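Local coordinates for protein levoglucosan dehydrogenase (PDB 6A3F) that oxidises levoglucosan to 3-dehydrolevoglucosan with NAD(+) as hydride acceptor, as a homotetrameric sugar dehydrogenase of the Gfo/Idh/MocA family, at residues 196-207 / 261-269. Residues are numbered along the deposited sequence; the frame is centred on the assembly and turned at random.
Sequences RFQKSIAGSGAL and PVDVDDEVM. With SO4 (sulfate ion), chain E.
F197 lies beside V262, the two side chains pointing the same way, and ring atom F197 CD1 packs 4.0 Å from V262 CG1. At the ring edge CE1 comes near OD1 of D266, whose carboxylate plane stands 75° from the ring and whose other oxygen accepts from the backbone N-H groups of W235 and I236; R239 adds a cation-pi contact to F197. Next along, V264 points toward 196-207 and splits its branches: V264 CG1 sits 3.5 Å from K199 N, while V264 CG2 packs 3.7 Å from G205 CA and close to F197 O. G205, at the N-cap position of helix 206-221, also brings its CA to 3.3 Å from D265 O in a CA-H...O contact.

D265 then grips the start of that helix. D265 OD1 takes the N-H of G205 at 2.9 Å, from above the carboxylate plane, and D265 OD2 offers its syn lone pair to L207 N at 2.8 Å. The backbone O of D265 accepts from A206 N, so three successive amides are held by one residue. With CG between its own N and carbonyl carbon (chi1 60°), D265 turns its carboxylate toward the helix start. At the outer end D263 OD1 receives K199 N at 2.8 Å, and a water bridges OD2 to S200 N. The arrangement fastens the segment entering strand 267-274 of the C-terminal alpha/beta domain to the N-terminal end of helix 206-221, beside the site where R196 binds levoglucosan and NADH and here holds a sulfate.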
loop_
_atom_site.group_PDB
_atom_site.type_symbol
_atom_site.label_atom_id
_atom_site.label_comp_id
_atom_site.label_asym_id
_atom_site.label_seq_id
_atom_site.Cartn_x
_atom_site.Cartn_y
_atom_site.Cartn_z
ATOM N N ARG B 196 28.910 -17.890 2.478
ATOM C CA ARG B 196 28.031 -17.098 3.357
ATOM C C ARG B 196 27.399 -17.985 4.438
ATOM O O ARG B 196 26.826 -17.443 5.396
ATOM C CB ARG B 196 26.899 -16.416 2.552
ATOM C CG ARG B 196 27.363 -15.332 1.596
ATOM C CD ARG B 196 26.205 -14.601 0.935
ATOM N NE ARG B 196 26.704 -13.441 0.223
ATOM C CZ ARG B 196 27.351 -13.498 -0.928
ATOM N NH1 ARG B 196 27.517 -14.669 -1.530
ATOM N NH2 ARG B 196 27.882 -12.400 -1.444
ATOM N N PHE B 197 27.519 -19.323 4.342
ATOM C CA PHE B 197 26.996 -20.199 5.364
ATOM C C PHE B 197 28.127 -20.817 6.193
ATOM O O PHE B 197 27.852 -21.748 6.951
ATOM C CB PHE B 197 26.083 -21.264 4.751
ATOM C CG PHE B 197 24.870 -20.672 4.086
ATOM C CD1 PHE B 197 23.790 -20.241 4.842
ATOM C CD2 PHE B 197 24.843 -20.452 2.719
ATOM C CE1 PHE B 197 22.698 -19.639 4.248
ATOM C CE2 PHE B 197 23.769 -19.805 2.125
ATOM C CZ PHE B 197 22.693 -19.404 2.886
ATOM N N GLN B 198 29.325 -20.246 6.146
ATOM C CA GLN B 198 30.484 -20.906 6.791
ATOM C C GLN B 198 31.128 -19.936 7.768
ATOM O O GLN B 198 31.735 -18.985 7.342
ATOM C CB GLN B 198 31.487 -21.345 5.723
ATOM C CG GLN B 198 30.919 -22.381 4.779
ATOM C CD GLN B 198 31.978 -23.076 3.968
ATOM O OE1 GLN B 198 32.461 -22.559 2.952
ATOM N NE2 GLN B 198 32.299 -24.288 4.384
ATOM N N LYS B 199 31.038 -20.216 9.072
ATOM C CA LYS B 199 31.540 -19.316 10.092
ATOM C C LYS B 199 33.025 -19.009 9.867
ATOM O O LYS B 199 33.487 -17.944 10.262
ATOM C CB LYS B 199 31.292 -19.953 11.465
ATOM C CG LYS B 199 31.825 -19.217 12.683
ATOM C CD LYS B 199 31.438 -19.984 13.951
ATOM C CE LYS B 199 31.556 -19.161 15.205
ATOM N NZ LYS B 199 32.967 -18.783 15.456
ATOM N N SER B 200 33.778 -19.961 9.320
ATOM C CA SER B 200 35.258 -19.817 9.165
ATOM C C SER B 200 35.612 -18.797 8.066
ATOM O O SER B 200 36.709 -18.232 8.092
ATOM C CB SER B 200 35.925 -21.175 8.919
ATOM O OG SER B 200 35.495 -21.738 7.694
ATOM N N ILE B 201 34.673 -18.483 7.159
ATOM C CA ILE B 201 34.897 -17.473 6.090
ATOM C C ILE B 201 34.096 -16.197 6.400
ATOM O O ILE B 201 34.646 -15.101 6.474
ATOM C CB ILE B 201 34.530 -18.091 4.732
ATOM C CG1 ILE B 201 35.263 -19.420 4.533
ATOM C CG2 ILE B 201 34.826 -17.128 3.589
ATOM C CD1 ILE B 201 36.773 -19.263 4.556
ATOM N N ALA B 202 32.808 -16.360 6.621
ATOM C CA ALA B 202 31.896 -15.197 6.821
ATOM C C ALA B 202 31.949 -14.664 8.259
ATOM O O ALA B 202 31.769 -13.461 8.496
ATOM C CB ALA B 202 30.494 -15.621 6.452
ATOM N N GLY B 203 32.161 -15.535 9.245
ATOM C CA GLY B 203 32.174 -15.078 10.645
ATOM C C GLY B 203 30.817 -15.240 11.304
ATOM O O GLY B 203 30.715 -15.752 12.433
ATOM N N SER B 204 29.772 -14.812 10.583
ATOM C CA SER B 204 28.373 -14.997 10.975
ATOM C C SER B 204 27.517 -15.040 9.708
ATOM O O SER B 204 28.049 -14.889 8.651
ATOM C CB SER B 204 27.909 -13.892 11.923
ATOM O OG SER B 204 27.948 -12.612 11.271
ATOM N N GLY B 205 26.207 -15.242 9.857
ATOM C CA GLY B 205 25.272 -15.445 8.746
ATOM C C GLY B 205 24.449 -14.190 8.498
ATOM O O GLY B 205 25.031 -13.187 8.092
ATOM N N ALA B 206 23.163 -14.229 8.840
ATOM C CA ALA B 206 22.284 -13.022 8.700
ATOM C C ALA B 206 22.850 -11.842 9.493
ATOM O O ALA B 206 22.893 -10.698 8.988
ATOM C CB ALA B 206 20.889 -13.356 9.130
ATOM N N LEU B 207 23.351 -12.103 10.696
ATOM C CA LEU B 207 23.912 -11.047 11.516
ATOM C C LEU B 207 24.915 -10.189 10.724
ATOM O O LEU B 207 24.708 -8.993 10.581
ATOM C CB LEU B 207 24.548 -11.676 12.756
ATOM C CG LEU B 207 25.276 -10.689 13.651
ATOM C CD1 LEU B 207 24.347 -9.585 14.140
ATOM C CD2 LEU B 207 25.935 -11.402 14.817
ATOM N N PRO B 261 27.347 -28.849 7.147
ATOM C CA PRO B 261 26.532 -28.166 8.131
ATOM C C PRO B 261 26.642 -26.651 7.945
ATOM O O PRO B 261 27.643 -26.114 7.518
ATOM C CB PRO B 261 27.108 -28.573 9.512
ATOM C CG PRO B 261 28.594 -28.721 9.205
ATOM C CD PRO B 261 28.618 -29.292 7.786
ATOM N N VAL B 262 25.557 -25.980 8.319
ATOM C CA VAL B 262 25.556 -24.534 8.397
ATOM C C VAL B 262 25.846 -24.176 9.853
ATOM O O VAL B 262 25.003 -24.461 10.724
ATOM C CB VAL B 262 24.186 -23.986 7.941
ATOM C CG1 VAL B 262 24.090 -22.485 8.199
ATOM C CG2 VAL B 262 23.873 -24.348 6.483
ATOM N N ASP B 263 26.928 -23.479 10.103
ATOM C CA ASP B 263 27.294 -23.198 11.495
ATOM C C ASP B 263 27.188 -21.723 11.752
ATOM O O ASP B 263 28.006 -21.161 12.504
ATOM C CB ASP B 263 28.702 -23.697 11.794
ATOM C CG ASP B 263 29.747 -23.108 10.850
ATOM O OD1 ASP B 263 29.402 -22.369 9.880
ATOM O OD2 ASP B 263 30.939 -23.390 11.068
ATOM N N VAL B 264 26.237 -21.080 11.058
ATOM C CA VAL B 264 25.983 -19.688 11.305
ATOM C C VAL B 264 24.488 -19.535 11.477
ATOM O O VAL B 264 23.766 -20.446 11.204
ATOM C CB VAL B 264 26.484 -18.775 10.180
ATOM C CG1 VAL B 264 27.991 -18.789 10.111
ATOM C CG2 VAL B 264 25.843 -19.119 8.848
ATOM N N ASP B 265 24.106 -18.324 11.892
ATOM C CA ASP B 265 22.740 -17.961 12.105
ATOM C C ASP B 265 22.045 -17.668 10.753
ATOM O O ASP B 265 22.642 -16.999 9.921
ATOM C CB ASP B 265 22.741 -16.699 12.996
ATOM C CG ASP B 265 23.475 -15.523 12.367
ATOM O OD1 ASP B 265 24.711 -15.545 12.276
ATOM O OD2 ASP B 265 22.821 -14.521 11.958
ATOM N N ASP B 266 20.826 -18.179 10.595
ATOM C CA ASP B 266 19.887 -17.792 9.520
ATOM C C ASP B 266 19.065 -16.538 9.922
ATOM O O ASP B 266 18.524 -15.831 9.054
ATOM C CB ASP B 266 18.898 -18.905 9.216
ATOM C CG ASP B 266 19.533 -20.064 8.419
ATOM O OD1 ASP B 266 20.489 -19.845 7.621
ATOM O OD2 ASP B 266 19.010 -21.188 8.656
ATOM N N GLU B 267 19.055 -16.244 11.220
ATOM C CA GLU B 267 18.145 -15.253 11.780
ATOM C C GLU B 267 18.696 -14.730 13.101
ATOM O O GLU B 267 19.247 -15.524 13.895
ATOM C CB GLU B 267 16.763 -15.863 11.987
ATOM C CG GLU B 267 15.726 -14.868 12.507
ATOM C CD GLU B 267 14.282 -15.315 12.344
ATOM O OE1 GLU B 267 14.012 -16.054 11.415
ATOM O OE2 GLU B 267 13.419 -14.926 13.171
ATOM N N VAL B 268 18.572 -13.398 13.289
ATOM C CA VAL B 268 18.958 -12.763 14.504
ATOM C C VAL B 268 17.821 -11.834 14.939
ATOM O O VAL B 268 17.263 -11.118 14.122
ATOM C CB VAL B 268 20.285 -11.996 14.367
ATOM C CG1 VAL B 268 20.271 -10.961 13.255
ATOM C CG2 VAL B 268 20.687 -11.343 15.685
ATOM N N MET B 269 17.435 -11.893 16.207
ATOM C CA MET B 269 16.705 -10.764 16.770
ATOM C C MET B 269 17.421 -10.263 18.020
ATOM O O MET B 269 17.982 -11.054 18.786
ATOM C CB MET B 269 15.239 -11.107 17.064
ATOM C CG MET B 269 14.979 -12.055 18.194
ATOM S SD MET B 269 13.209 -12.473 18.479
ATOM C CE MET B 269 13.409 -13.976 19.437
HETATM S S SO4 E . 30.187 -13.700 -3.980
HETATM O O1 SO4 E . 30.160 -12.439 -3.193
HETATM O O2 SO4 E . 29.002 -14.548 -3.646
HETATM O O3 SO4 E . 30.200 -13.369 -5.446
HETATM O O4 SO4 E . 31.429 -14.427 -3.593
HETATM O O HOH W 1 32.924 -22.940 9.404
#